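Local coordinates for programmed cell death 6-interacting protein (Homo sapiens, PDB 5WA1) that helps sort cargo into multivesicular bodies and takes part in cytokinesis and membrane repair, here as its Bro1 domain, the part that binds CHMP4 proteins, at residues A[69-74]-A[112-117]; A[143-148]-A[178-183]; A[243-248]-A[267-272]; A[262-267]-A[313-318]; A[291-296]-A[348-353]. All coordinates share one frame; numbering follows the deposited sequence.

Interaction 1 of 5, residues A[69-74]-A[112-117]; sequences KLRRAA and LTFTWK
Arg71 reaches from helix 56-75 to two aromatic side chains of strand 114-117, Phe114 and Trp116, and supplies the whole of its helix's share in the contact. Its chain is stretched out, with CG anti to the backbone N (chi1 -175°) and the next two torsions also near 180°, and this length bridges an 11.3 Å gap between the CA atoms of Arg71 and Phe114. NH1 does most of the touching: it lies 3.7 Å from Phe114 CD1 and 3.8 Å from Trp116 NE1. The guanidinium meets the Phe114 ring obliquely, the two planes 30° apart, whereas the indole is turned steeply, at 76°, and brings NE1 to the guanidinium edge. No hydrogen bond crosses between the segments, for the two N-H groups are both donors. Glu140 settles this by taking Arg71 NE in a salt bridge and Trp116 NE1 in a hydrogen bond, while Thr33 and Ser34 receive NH1 and NH2. With NE, NH1 and NH2 all held, the buried guanidinium is paired and its rotation is probably fixed. Around it, helix 137-157 packs against Phe114 and Trp116, Tyr92 of helix 83-97 touches Arg71, and strand 131-134 pairs antiparallel with strand 114-117.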
# COMPACT_ATOMS: atom_id res chain seq x y z
N LYS A 69 14.55 -16.23 18.60
CA LYS A 69 13.20 -16.14 19.14
C LYS A 69 12.40 -15.05 18.44
O LYS A 69 11.23 -15.25 18.10
CB LYS A 69 13.27 -15.88 20.65
CG LYS A 69 11.95 -15.54 21.31
CD LYS A 69 12.16 -15.33 22.81
CE LYS A 69 10.90 -14.84 23.51
NZ LYS A 69 11.13 -14.66 24.97
N LEU A 70 13.04 -13.90 18.19
CA LEU A 70 12.35 -12.80 17.53
C LEU A 70 11.94 -13.18 16.11
O LEU A 70 10.86 -12.79 15.65
CB LEU A 70 13.24 -11.55 17.51
CG LEU A 70 12.73 -10.35 16.70
CD1 LEU A 70 11.35 -9.92 17.19
CD2 LEU A 70 13.71 -9.19 16.76
N ARG A 71 12.78 -13.95 15.40
CA ARG A 71 12.40 -14.37 14.06
C ARG A 71 11.16 -15.24 14.09
O ARG A 71 10.24 -15.07 13.28
CB ARG A 71 13.56 -15.12 13.39
CG ARG A 71 13.23 -15.48 11.94
CD ARG A 71 14.32 -16.28 11.23
NE ARG A 71 14.13 -16.18 9.78
CZ ARG A 71 13.39 -17.01 9.05
NH1 ARG A 71 13.28 -16.82 7.74
NH2 ARG A 71 12.77 -18.03 9.63
N ARG A 72 11.11 -16.21 15.02
CA ARG A 72 9.94 -17.07 15.13
C ARG A 72 8.68 -16.25 15.40
O ARG A 72 7.62 -16.53 14.83
CB ARG A 72 10.15 -18.11 16.23
CG ARG A 72 11.29 -19.10 15.95
CD ARG A 72 11.26 -20.28 16.91
NE ARG A 72 11.59 -19.90 18.28
CZ ARG A 72 12.83 -19.89 18.78
NH1 ARG A 72 13.86 -20.24 18.02
NH2 ARG A 72 13.03 -19.52 20.04
N ALA A 73 8.78 -15.22 16.24
CA ALA A 73 7.62 -14.38 16.52
C ALA A 73 7.24 -13.50 15.33
O ALA A 73 6.06 -13.19 15.15
CB ALA A 73 7.87 -13.53 17.76
N ALA A 74 8.21 -13.07 14.53
CA ALA A 74 7.93 -12.15 13.43
C ALA A 74 7.42 -12.85 12.18
O ALA A 74 6.57 -12.30 11.47
CB ALA A 74 9.17 -11.33 13.07
N LEU A 112 23.78 -19.86 6.72
CA LEU A 112 22.40 -19.56 7.09
C LEU A 112 21.59 -19.51 5.82
O LEU A 112 21.88 -18.69 4.95
CB LEU A 112 22.30 -18.23 7.84
CG LEU A 112 22.12 -18.23 9.35
CD1 LEU A 112 22.01 -16.80 9.85
CD2 LEU A 112 20.89 -19.03 9.74
N THR A 113 20.59 -20.38 5.69
CA THR A 113 19.76 -20.45 4.49
C THR A 113 18.32 -20.13 4.83
O THR A 113 17.68 -20.84 5.62
CB THR A 113 19.86 -21.82 3.81
OG1 THR A 113 21.18 -21.99 3.28
CG2 THR A 113 18.85 -21.92 2.68
N PHE A 114 17.80 -19.07 4.24
CA PHE A 114 16.41 -18.67 4.42
C PHE A 114 15.60 -19.15 3.23
O PHE A 114 15.99 -18.93 2.07
CB PHE A 114 16.29 -17.16 4.59
CG PHE A 114 17.22 -16.59 5.62
CD1 PHE A 114 16.89 -16.64 6.97
CD2 PHE A 114 18.42 -16.01 5.24
CE1 PHE A 114 17.75 -16.12 7.92
CE2 PHE A 114 19.28 -15.48 6.18
CZ PHE A 114 18.95 -15.54 7.52
N THR A 115 14.50 -19.84 3.51
CA THR A 115 13.61 -20.36 2.49
C THR A 115 12.28 -19.64 2.59
O THR A 115 11.66 -19.65 3.66
CB THR A 115 13.42 -21.87 2.64
OG1 THR A 115 14.69 -22.52 2.55
CG2 THR A 115 12.50 -22.41 1.56
N TRP A 116 11.85 -19.03 1.49
CA TRP A 116 10.62 -18.26 1.45
C TRP A 116 9.79 -18.70 0.25
O TRP A 116 10.32 -19.08 -0.79
CB TRP A 116 10.90 -16.76 1.34
CG TRP A 116 11.44 -16.16 2.59
CD1 TRP A 116 12.73 -16.21 3.03
CD2 TRP A 116 10.71 -15.40 3.56
NE1 TRP A 116 12.85 -15.53 4.22
CE2 TRP A 116 11.62 -15.03 4.57
CE3 TRP A 116 9.37 -15.01 3.67
CZ2 TRP A 116 11.24 -14.27 5.67
CZ3 TRP A 116 8.99 -14.26 4.78
CH2 TRP A 116 9.92 -13.90 5.76
N LYS A 117 8.50 -18.67 0.44
CA LYS A 117 7.57 -19.05 -0.57
C LYS A 117 6.98 -17.81 -1.27
O LYS A 117 6.92 -16.75 -0.69
CB LYS A 117 6.48 -19.84 0.10
CG LYS A 117 5.61 -20.62 -0.83
CD LYS A 117 4.47 -21.22 -0.06
CE LYS A 117 3.45 -21.78 -1.02
NZ LYS A 117 2.11 -21.82 -0.39

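Interaction 2 of 5, residues A[143-148]-A[178-183]; sequences CVLFNC and SGAFLH
Leu145 points from helix 137-157 into the neighbouring helix 164-191, where Ala180 and His183 receive it. The two segments run nearly antiparallel, at 160°, with their axes 8.9 Å apart. From CB, which leads toward the partner helix, the chain turns at CG, placed anti to the backbone N (chi1 -175°); CG itself lies 4.0 Å from Ala180 CB. The branches then divide the work. CD1 settles against the Ala180 methyl, 3.7 Å from its CB, while CD2 passes to the edge of the imidazole, 3.6 Å from His183 ND1, and also approaches the carbonyl oxygen of Ala180. At the next residue of each helix, Phe146 and Phe181 form a T-shaped pair: CE1 of Phe181 stands over the rim of one face of the Phe146 ring, 3.8 Å from its CE2, with the centroids 5.4 Å apart and the planes at 68°. Phe146 starts out from its backbone away from helix 164-191, and it is the ring end that swings back to meet Phe181. Tyr93 of helix 83-97 touches both Leu145 and His183. Apolar and aromatic contacts therefore carry the interface, without a hydrogen bond across it. The one polar cost is His183 ND1, which Leu145 helps to bury and which finds no partner in the model; the pairing relies on shape, with the small Ala180 letting the leucine come close.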
# COMPACT_ATOMS: atom_id res chain seq x y z
N CYS A 143 12.40 -10.08 2.09
CA CYS A 143 11.16 -10.80 2.34
C CYS A 143 10.50 -10.32 3.62
O CYS A 143 9.27 -10.23 3.69
CB CYS A 143 11.42 -12.30 2.41
SG CYS A 143 12.10 -13.01 0.90
N VAL A 144 11.30 -10.02 4.65
CA VAL A 144 10.74 -9.48 5.88
C VAL A 144 10.11 -8.11 5.62
O VAL A 144 9.01 -7.82 6.09
CB VAL A 144 11.81 -9.42 6.98
CG1 VAL A 144 11.38 -8.53 8.12
CG2 VAL A 144 12.07 -10.81 7.49
N LEU A 145 10.79 -7.26 4.84
CA LEU A 145 10.20 -5.96 4.54
C LEU A 145 8.93 -6.10 3.71
O LEU A 145 8.00 -5.30 3.85
CB LEU A 145 11.21 -5.06 3.82
CG LEU A 145 10.70 -3.63 3.58
CD1 LEU A 145 10.22 -3.01 4.89
CD2 LEU A 145 11.76 -2.76 2.90
N PHE A 146 8.87 -7.12 2.84
CA PHE A 146 7.65 -7.42 2.11
C PHE A 146 6.49 -7.68 3.07
O PHE A 146 5.38 -7.19 2.87
CB PHE A 146 7.86 -8.62 1.20
CG PHE A 146 6.70 -8.92 0.28
CD1 PHE A 146 5.62 -9.67 0.72
CD2 PHE A 146 6.69 -8.44 -1.02
CE1 PHE A 146 4.54 -9.93 -0.12
CE2 PHE A 146 5.63 -8.70 -1.88
CZ PHE A 146 4.55 -9.45 -1.43
N ASN A 147 6.74 -8.49 4.10
CA ASN A 147 5.67 -8.82 5.04
C ASN A 147 5.30 -7.64 5.91
O ASN A 147 4.14 -7.52 6.31
CB ASN A 147 6.07 -10.03 5.89
CG ASN A 147 5.91 -11.35 5.14
OD1 ASN A 147 5.72 -11.35 3.93
ND2 ASN A 147 5.97 -12.47 5.85
N CYS A 148 6.25 -6.75 6.23
CA CYS A 148 5.89 -5.51 6.91
C CYS A 148 4.89 -4.73 6.07
O CYS A 148 3.84 -4.30 6.56
CB CYS A 148 7.12 -4.65 7.18
SG CYS A 148 8.36 -5.38 8.29
N SER A 178 3.43 1.54 0.73
CA SER A 178 3.90 2.05 -0.56
C SER A 178 5.41 2.28 -0.54
O SER A 178 6.11 1.92 -1.50
CB SER A 178 3.18 3.35 -0.91
OG SER A 178 3.66 3.87 -2.15
N GLY A 179 5.92 2.90 0.52
CA GLY A 179 7.35 3.16 0.59
C GLY A 179 8.17 1.91 0.80
O GLY A 179 9.31 1.82 0.34
N ALA A 180 7.61 0.92 1.50
CA ALA A 180 8.36 -0.31 1.74
C ALA A 180 8.42 -1.18 0.49
O ALA A 180 9.47 -1.73 0.18
CB ALA A 180 7.74 -1.09 2.91
N PHE A 181 7.30 -1.30 -0.25
CA PHE A 181 7.36 -2.00 -1.53
C PHE A 181 8.32 -1.29 -2.48
O PHE A 181 9.05 -1.94 -3.23
CB PHE A 181 5.97 -2.09 -2.17
CG PHE A 181 5.05 -3.07 -1.50
CD1 PHE A 181 5.45 -4.37 -1.24
CD2 PHE A 181 3.75 -2.69 -1.14
CE1 PHE A 181 4.60 -5.28 -0.62
CE2 PHE A 181 2.89 -3.58 -0.52
CZ PHE A 181 3.31 -4.88 -0.27
N LEU A 182 8.33 0.05 -2.44
CA LEU A 182 9.23 0.80 -3.31
C LEU A 182 10.69 0.60 -2.91
O LEU A 182 11.57 0.54 -3.78
CB LEU A 182 8.87 2.28 -3.29
CG LEU A 182 9.66 3.12 -4.28
CD1 LEU A 182 9.36 2.66 -5.70
CD2 LEU A 182 9.33 4.58 -4.09
N HIS A 183 10.96 0.53 -1.61
CA HIS A 183 12.32 0.23 -1.17
C HIS A 183 12.77 -1.14 -1.66
O HIS A 183 13.93 -1.31 -2.07
CB HIS A 183 12.43 0.32 0.35
CG HIS A 183 13.83 0.31 0.86
ND1 HIS A 183 14.38 -0.76 1.53
CD2 HIS A 183 14.81 1.25 0.79
CE1 HIS A 183 15.63 -0.49 1.85
NE2 HIS A 183 15.92 0.72 1.41

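Interaction 3 of 5, residues A[243-248]-A[267-272]; sequences DYFGDA and AAKHCI
Phe245, His270 and Lys269 bury the most surface where helices 231-252 and 262-287 meet, and they do so in two different ways. The ring of Phe245 lies flat against the aliphatic start of Lys269: CB of the lysine sits almost exactly above the ring centre, 3.6 Å from the centroid and 5° off the normal, a CH-pi contact. The lysine chain then bends at chi2 (-93°), which keeps it alongside the ring and brings CD to 4.0 Å from Phe245 CZ. Its ammonium end continues to a salt bridge with Glu218 and a hydrogen bond to the Thr24 carbonyl, with a cation-pi contact to Phe25. His270 works against the backbone instead. Its imidazole lays one face over Gly246, with ND1 3.4 Å from Gly246 CA, and the same nitrogen is hydrogen-bonded to the carbonyl oxygen of Ala242, which fixes the turn of the ring. Because Gly246 has no side chain, the helices approach closely: the CA atoms of Phe245 and His270 are 5.0 Å apart, and the segment axes come within 8.0 Å at an angle of 152°. This antiparallel pair is flanked by helix 202-226, which contributes Glu218 against Phe245, and by helix 291-311, whose Val308 packs on Ala268, Cys271 and Ile272 of helix 262-287.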
# COMPACT_ATOMS: atom_id res chain seq x y z
N ASP A 243 -5.73 9.27 -11.24
CA ASP A 243 -4.45 9.11 -11.92
C ASP A 243 -3.65 7.95 -11.35
O ASP A 243 -3.03 7.19 -12.10
CB ASP A 243 -3.64 10.40 -11.82
CG ASP A 243 -3.85 11.31 -13.00
OD1 ASP A 243 -4.86 11.14 -13.71
OD2 ASP A 243 -2.99 12.19 -13.22
N TYR A 244 -3.64 7.81 -10.02
CA TYR A 244 -2.86 6.72 -9.40
C TYR A 244 -3.46 5.36 -9.72
O TYR A 244 -2.73 4.42 -10.04
CB TYR A 244 -2.82 6.89 -7.88
CG TYR A 244 -1.95 8.00 -7.37
CD1 TYR A 244 -0.71 8.28 -7.95
CD2 TYR A 244 -2.35 8.75 -6.27
CE1 TYR A 244 0.10 9.29 -7.45
CE2 TYR A 244 -1.55 9.77 -5.77
CZ TYR A 244 -0.33 10.03 -6.35
OH TYR A 244 0.45 11.04 -5.84
N PHE A 245 -4.79 5.22 -9.58
CA PHE A 245 -5.42 3.96 -9.93
C PHE A 245 -5.24 3.63 -11.40
O PHE A 245 -5.04 2.47 -11.77
CB PHE A 245 -6.91 3.98 -9.58
CG PHE A 245 -7.17 3.79 -8.12
CD1 PHE A 245 -6.84 2.59 -7.49
CD2 PHE A 245 -7.75 4.79 -7.36
CE1 PHE A 245 -7.08 2.42 -6.13
CE2 PHE A 245 -8.00 4.62 -6.02
CZ PHE A 245 -7.66 3.42 -5.40
N GLY A 246 -5.30 4.66 -12.26
CA GLY A 246 -5.12 4.42 -13.69
C GLY A 246 -3.73 3.93 -14.02
O GLY A 246 -3.56 2.97 -14.79
N ASP A 247 -2.71 4.58 -13.46
CA ASP A 247 -1.33 4.14 -13.65
C ASP A 247 -1.15 2.71 -13.15
O ASP A 247 -0.47 1.90 -13.79
CB ASP A 247 -0.37 5.08 -12.93
CG ASP A 247 -0.19 6.42 -13.65
OD1 ASP A 247 -0.64 6.55 -14.81
OD2 ASP A 247 0.41 7.33 -13.05
N ALA A 248 -1.75 2.39 -12.00
CA ALA A 248 -1.61 1.05 -11.44
C ALA A 248 -2.24 -0.01 -12.34
O ALA A 248 -1.63 -1.05 -12.61
CB ALA A 248 -2.23 1.00 -10.05
N ALA A 267 -9.32 -0.98 -12.14
CA ALA A 267 -10.08 -0.37 -13.23
C ALA A 267 -11.35 0.31 -12.72
O ALA A 267 -11.66 1.45 -13.10
CB ALA A 267 -10.41 -1.43 -14.28
N ALA A 268 -12.08 -0.37 -11.84
CA ALA A 268 -13.29 0.21 -11.28
C ALA A 268 -12.98 1.48 -10.49
O ALA A 268 -13.64 2.51 -10.66
CB ALA A 268 -14.02 -0.81 -10.40
N LYS A 269 -11.96 1.42 -9.63
CA LYS A 269 -11.62 2.57 -8.80
C LYS A 269 -11.12 3.75 -9.63
O LYS A 269 -11.38 4.90 -9.27
CB LYS A 269 -10.56 2.18 -7.75
CG LYS A 269 -11.09 1.35 -6.59
CD LYS A 269 -11.48 2.21 -5.41
CE LYS A 269 -11.91 1.35 -4.22
NZ LYS A 269 -10.75 0.99 -3.38
N HIS A 270 -10.41 3.49 -10.72
CA HIS A 270 -10.04 4.55 -11.65
C HIS A 270 -11.29 5.29 -12.15
O HIS A 270 -11.36 6.53 -12.10
CB HIS A 270 -9.25 3.94 -12.81
CG HIS A 270 -8.94 4.90 -13.93
ND1 HIS A 270 -8.16 6.03 -13.76
CD2 HIS A 270 -9.29 4.88 -15.24
CE1 HIS A 270 -8.05 6.66 -14.92
NE2 HIS A 270 -8.73 5.98 -15.83
N CYS A 271 -12.31 4.55 -12.58
CA CYS A 271 -13.53 5.18 -13.08
C CYS A 271 -14.36 5.79 -11.96
O CYS A 271 -14.99 6.84 -12.15
CB CYS A 271 -14.35 4.17 -13.88
SG CYS A 271 -13.54 3.57 -15.37
N ILE A 272 -14.43 5.13 -10.79
CA ILE A 272 -15.18 5.69 -9.68
C ILE A 272 -14.56 7.00 -9.23
O ILE A 272 -15.27 7.96 -8.89
CB ILE A 272 -15.28 4.69 -8.51
CG1 ILE A 272 -16.21 3.53 -8.87
CG2 ILE A 272 -15.77 5.40 -7.22
CD1 ILE A 272 -16.01 2.31 -7.96

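Interaction 4 of 5, residues A[262-267]-A[313-318]; sequences VFPVLA and DEYVNV
The link between helices 291-311 and 319-340 folds back over the first turns of helix 262-287, and Tyr315 is the residue of the link that makes the contact. Its ring lies on Pro264 in a CH-pi arrangement: CG of the proline is 3.6 Å from the ring centroid and 16° off the normal, displaced toward the phenol end, where it comes 3.5 Å from Tyr315 CZ. Pro264 CB sits toward the CD2-CE2 side of the ring, 3.6 Å from Tyr315 CE2. Nearer the backbone, the branched Val265 offers CG2, which lies 4.1 Å from Tyr315 CB and reaches the ring only obliquely. The tyrosine torsion places CG anti to its own carbonyl carbon (chi1 -58°), which carries the ring across Pro264 at the helix start. Further along, Val316 touches Ala268 and Ile272 of helix 262-287, so the link follows that helix, and Val318 takes the N-cap position of the next one. Tyr312, just before the segment, also packs on Pro264. The contact is made without a hydrogen bond: C-H groups of the proline CB and CG meet the pi cloud of the tyrosine, and dispersion with hydrophobic burial probably supplies most of the attraction.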
# COMPACT_ATOMS: atom_id res chain seq x y z
N VAL A 262 -7.38 -8.02 -8.44
CA VAL A 262 -6.69 -6.74 -8.37
C VAL A 262 -6.99 -5.90 -9.61
O VAL A 262 -7.32 -4.71 -9.52
CB VAL A 262 -5.18 -6.95 -8.17
CG1 VAL A 262 -4.43 -5.65 -8.40
CG2 VAL A 262 -4.92 -7.49 -6.76
N PHE A 263 -6.87 -6.50 -10.79
CA PHE A 263 -7.06 -5.72 -12.02
C PHE A 263 -8.47 -5.12 -12.13
O PHE A 263 -8.58 -3.90 -12.35
CB PHE A 263 -6.70 -6.57 -13.23
CG PHE A 263 -6.86 -5.85 -14.54
CD1 PHE A 263 -5.96 -4.85 -14.90
CD2 PHE A 263 -7.92 -6.13 -15.37
CE1 PHE A 263 -6.12 -4.16 -16.09
CE2 PHE A 263 -8.07 -5.45 -16.57
CZ PHE A 263 -7.17 -4.46 -16.92
N PRO A 264 -9.56 -5.88 -11.99
CA PRO A 264 -10.89 -5.23 -12.07
C PRO A 264 -11.11 -4.19 -11.00
O PRO A 264 -11.78 -3.18 -11.26
CB PRO A 264 -11.86 -6.41 -11.94
CG PRO A 264 -11.07 -7.48 -11.26
CD PRO A 264 -9.70 -7.34 -11.83
N VAL A 265 -10.58 -4.39 -9.79
CA VAL A 265 -10.79 -3.41 -8.74
C VAL A 265 -10.08 -2.11 -9.08
O VAL A 265 -10.63 -1.01 -8.87
CB VAL A 265 -10.35 -3.96 -7.38
CG1 VAL A 265 -10.34 -2.84 -6.33
CG2 VAL A 265 -11.29 -5.07 -6.94
N LEU A 266 -8.86 -2.19 -9.61
CA LEU A 266 -8.14 -0.98 -10.00
C LEU A 266 -8.87 -0.24 -11.12
O LEU A 266 -8.98 0.99 -11.09
CB LEU A 266 -6.73 -1.34 -10.46
CG LEU A 266 -5.80 -1.88 -9.38
CD1 LEU A 266 -4.44 -2.27 -10.01
CD2 LEU A 266 -5.64 -0.86 -8.27
N ALA A 267 -9.32 -0.98 -12.14
CA ALA A 267 -10.08 -0.37 -13.23
C ALA A 267 -11.35 0.31 -12.72
O ALA A 267 -11.66 1.45 -13.10
CB ALA A 267 -10.41 -1.43 -14.28
N ASP A 313 -19.42 -5.33 -11.72
CA ASP A 313 -20.55 -5.41 -10.81
C ASP A 313 -20.25 -6.29 -9.60
O ASP A 313 -20.72 -6.01 -8.49
CB ASP A 313 -21.78 -5.94 -11.55
CG ASP A 313 -23.02 -5.98 -10.68
OD1 ASP A 313 -23.22 -7.00 -9.98
OD2 ASP A 313 -23.79 -5.00 -10.69
N GLU A 314 -19.48 -7.36 -9.80
CA GLU A 314 -19.19 -8.26 -8.69
C GLU A 314 -18.06 -7.77 -7.80
O GLU A 314 -17.76 -8.43 -6.80
CB GLU A 314 -18.88 -9.67 -9.22
CG GLU A 314 -17.88 -9.73 -10.37
CD GLU A 314 -17.50 -11.16 -10.74
OE1 GLU A 314 -17.04 -11.90 -9.85
OE2 GLU A 314 -17.68 -11.54 -11.91
N TYR A 315 -17.43 -6.63 -8.12
CA TYR A 315 -16.31 -6.13 -7.33
C TYR A 315 -16.60 -4.83 -6.58
O TYR A 315 -15.94 -4.56 -5.57
CB TYR A 315 -15.07 -5.92 -8.22
CG TYR A 315 -14.61 -7.18 -8.93
CD1 TYR A 315 -13.82 -8.12 -8.28
CD2 TYR A 315 -14.98 -7.43 -10.24
CE1 TYR A 315 -13.40 -9.27 -8.93
CE2 TYR A 315 -14.57 -8.57 -10.90
CZ TYR A 315 -13.78 -9.49 -10.24
OH TYR A 315 -13.38 -10.63 -10.89
N VAL A 316 -17.56 -4.03 -7.05
CA VAL A 316 -17.93 -2.78 -6.39
C VAL A 316 -19.44 -2.61 -6.41
O VAL A 316 -20.15 -3.19 -7.24
CB VAL A 316 -17.28 -1.54 -7.05
CG1 VAL A 316 -15.81 -1.44 -6.65
CG2 VAL A 316 -17.43 -1.62 -8.56
N ASN A 317 -19.94 -1.81 -5.47
CA ASN A 317 -21.36 -1.50 -5.33
C ASN A 317 -21.51 0.01 -5.48
O ASN A 317 -21.18 0.77 -4.56
CB ASN A 317 -21.90 -1.99 -3.99
CG ASN A 317 -23.31 -1.51 -3.72
OD1 ASN A 317 -24.09 -1.26 -4.64
ND2 ASN A 317 -23.66 -1.38 -2.44
N VAL A 318 -22.03 0.45 -6.62
CA VAL A 318 -22.13 1.88 -6.92
C VAL A 318 -23.59 2.34 -6.98
O VAL A 318 -23.86 3.41 -7.51
CB VAL A 318 -21.38 2.23 -8.22
CG1 VAL A 318 -19.87 1.96 -8.08
CG2 VAL A 318 -21.96 1.45 -9.39

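Interaction 5 of 5, residues A[291-296]-A[348-353]; sequences FGEEIA and KDLDPI
Leu350 is the residue through which segment 348-353 meets helix 291-311, its two methyls dividing between Ala296 and Glu293. The segment enters as the end of a 3-10 turn at Lys348 and Asp349, then opens into an extended chain at Leu350, where Pro345 also touches Leu350 and Ala296. There CG stands anti to the carbonyl carbon (chi1 -70°), which aims the fork at the helix: CD1 rests 3.9 Å from Ala296 CB, and CD2 lies 3.7 Å from Glu293 CG, against the aliphatic part of an extended glutamate. The carboxylate itself turns to Arg297 in a salt bridge through OE2. Asp351 follows, and its backbone oxygen accepts a hydrogen bond from the same arginine, so Arg297 ties the helix to the passing chain. After Pro352, Ile353 packs on Glu278 and Gln281 of helix 262-287. The arrangement is that of an extended tail laid along the outside of a helical array, here in the BRO1-like domain of the TPR clan.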
# COMPACT_ATOMS: atom_id res chain seq x y z
N PHE A 291 -24.90 26.22 -15.15
CA PHE A 291 -25.83 25.09 -15.15
C PHE A 291 -25.59 24.16 -16.32
O PHE A 291 -25.78 22.95 -16.20
CB PHE A 291 -27.28 25.62 -15.15
CG PHE A 291 -27.65 26.36 -13.89
CD1 PHE A 291 -27.47 25.79 -12.64
CD2 PHE A 291 -28.18 27.64 -13.96
CE1 PHE A 291 -27.82 26.48 -11.48
CE2 PHE A 291 -28.54 28.34 -12.82
CZ PHE A 291 -28.36 27.77 -11.57
N GLY A 292 -25.20 24.70 -17.48
CA GLY A 292 -24.82 23.83 -18.58
C GLY A 292 -23.63 22.96 -18.22
O GLY A 292 -23.64 21.75 -18.43
N GLU A 293 -22.61 23.58 -17.62
CA GLU A 293 -21.43 22.81 -17.22
C GLU A 293 -21.78 21.77 -16.17
O GLU A 293 -21.27 20.64 -16.21
CB GLU A 293 -20.33 23.74 -16.69
CG GLU A 293 -19.18 22.96 -16.06
CD GLU A 293 -18.04 23.82 -15.55
OE1 GLU A 293 -18.02 25.04 -15.84
OE2 GLU A 293 -17.15 23.27 -14.85
N GLU A 294 -22.66 22.12 -15.22
CA GLU A 294 -23.06 21.14 -14.21
C GLU A 294 -23.65 19.89 -14.86
O GLU A 294 -23.31 18.76 -14.47
CB GLU A 294 -24.09 21.74 -13.24
CG GLU A 294 -24.48 20.72 -12.16
CD GLU A 294 -25.81 20.99 -11.45
OE1 GLU A 294 -26.53 21.94 -11.83
OE2 GLU A 294 -26.12 20.22 -10.50
N ILE A 295 -24.51 20.08 -15.86
CA ILE A 295 -25.15 18.96 -16.55
C ILE A 295 -24.11 18.12 -17.29
O ILE A 295 -24.15 16.89 -17.26
CB ILE A 295 -26.24 19.47 -17.51
CG1 ILE A 295 -27.46 19.95 -16.72
CG2 ILE A 295 -26.65 18.38 -18.49
CD1 ILE A 295 -28.43 20.81 -17.53
N ALA A 296 -23.18 18.78 -17.98
CA ALA A 296 -22.16 18.06 -18.74
C ALA A 296 -21.31 17.19 -17.82
O ALA A 296 -20.96 16.06 -18.17
CB ALA A 296 -21.27 19.04 -19.50
N LYS A 348 -15.06 17.97 -24.13
CA LYS A 348 -13.74 18.43 -24.53
C LYS A 348 -13.62 19.95 -24.48
O LYS A 348 -12.50 20.47 -24.57
CB LYS A 348 -13.41 17.93 -25.94
CG LYS A 348 -14.36 18.42 -27.02
CD LYS A 348 -13.88 18.03 -28.41
CE LYS A 348 -13.84 16.52 -28.60
NZ LYS A 348 -13.44 16.15 -29.98
N ASP A 349 -14.73 20.67 -24.33
CA ASP A 349 -14.71 22.11 -24.16
C ASP A 349 -14.68 22.54 -22.69
O ASP A 349 -14.63 23.75 -22.42
CB ASP A 349 -15.92 22.73 -24.88
CG ASP A 349 -15.88 22.51 -26.39
OD1 ASP A 349 -14.77 22.52 -26.96
OD2 ASP A 349 -16.96 22.30 -27.00
N LEU A 350 -14.71 21.60 -21.76
CA LEU A 350 -14.61 21.91 -20.34
C LEU A 350 -13.15 21.96 -19.93
O LEU A 350 -12.30 21.24 -20.47
CB LEU A 350 -15.36 20.87 -19.50
CG LEU A 350 -16.89 20.91 -19.60
CD1 LEU A 350 -17.53 19.81 -18.76
CD2 LEU A 350 -17.43 22.28 -19.21
N ASP A 351 -12.84 22.82 -18.97
CA ASP A 351 -11.48 22.90 -18.48
C ASP A 351 -11.18 21.67 -17.63
O ASP A 351 -12.08 21.10 -17.00
CB ASP A 351 -11.26 24.19 -17.69
CG ASP A 351 -11.43 25.43 -18.55
OD1 ASP A 351 -10.45 25.86 -19.19
OD2 ASP A 351 -12.56 25.97 -18.60
N PRO A 352 -9.93 21.20 -17.63
CA PRO A 352 -9.60 20.01 -16.85
C PRO A 352 -9.71 20.29 -15.36
O PRO A 352 -9.44 21.39 -14.89
CB PRO A 352 -8.15 19.71 -17.25
CG PRO A 352 -7.61 21.02 -17.74
CD PRO A 352 -8.78 21.70 -18.40
N ILE A 353 -10.14 19.26 -14.62
CA ILE A 353 -10.08 19.33 -13.16
C ILE A 353 -8.63 19.22 -12.73
O ILE A 353 -7.86 18.42 -13.29
CB ILE A 353 -10.95 18.23 -12.53
CG1 ILE A 353 -12.40 18.37 -13.01
CG2 ILE A 353 -10.86 18.27 -11.01
CD1 ILE A 353 -13.29 17.17 -12.69

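In the fold
The five contacts spread along an elongated, mostly helical domain, with interactions 1 and 5 at centres 56 Å apart. Interactions 1 and 2 touch through Trp116, whose CD2 lies 3.4 Å from Cys143 CB, so the strand of the first packs directly on a helix of the second. Interactions 3 and 4 share Ala267 and helix 262-287, their centres 10 Å apart; Leu266 CD2 meets Phe245 CD1 at 3.7 Å, joining the two into one patch. Interaction 5 stands apart, about 8 Å from interaction 3 at the nearest atoms, yet helices 262-287 and 291-311 are consecutive. Interactions 3, 4 and 5 all fall in the region that binds CHMP4 proteins.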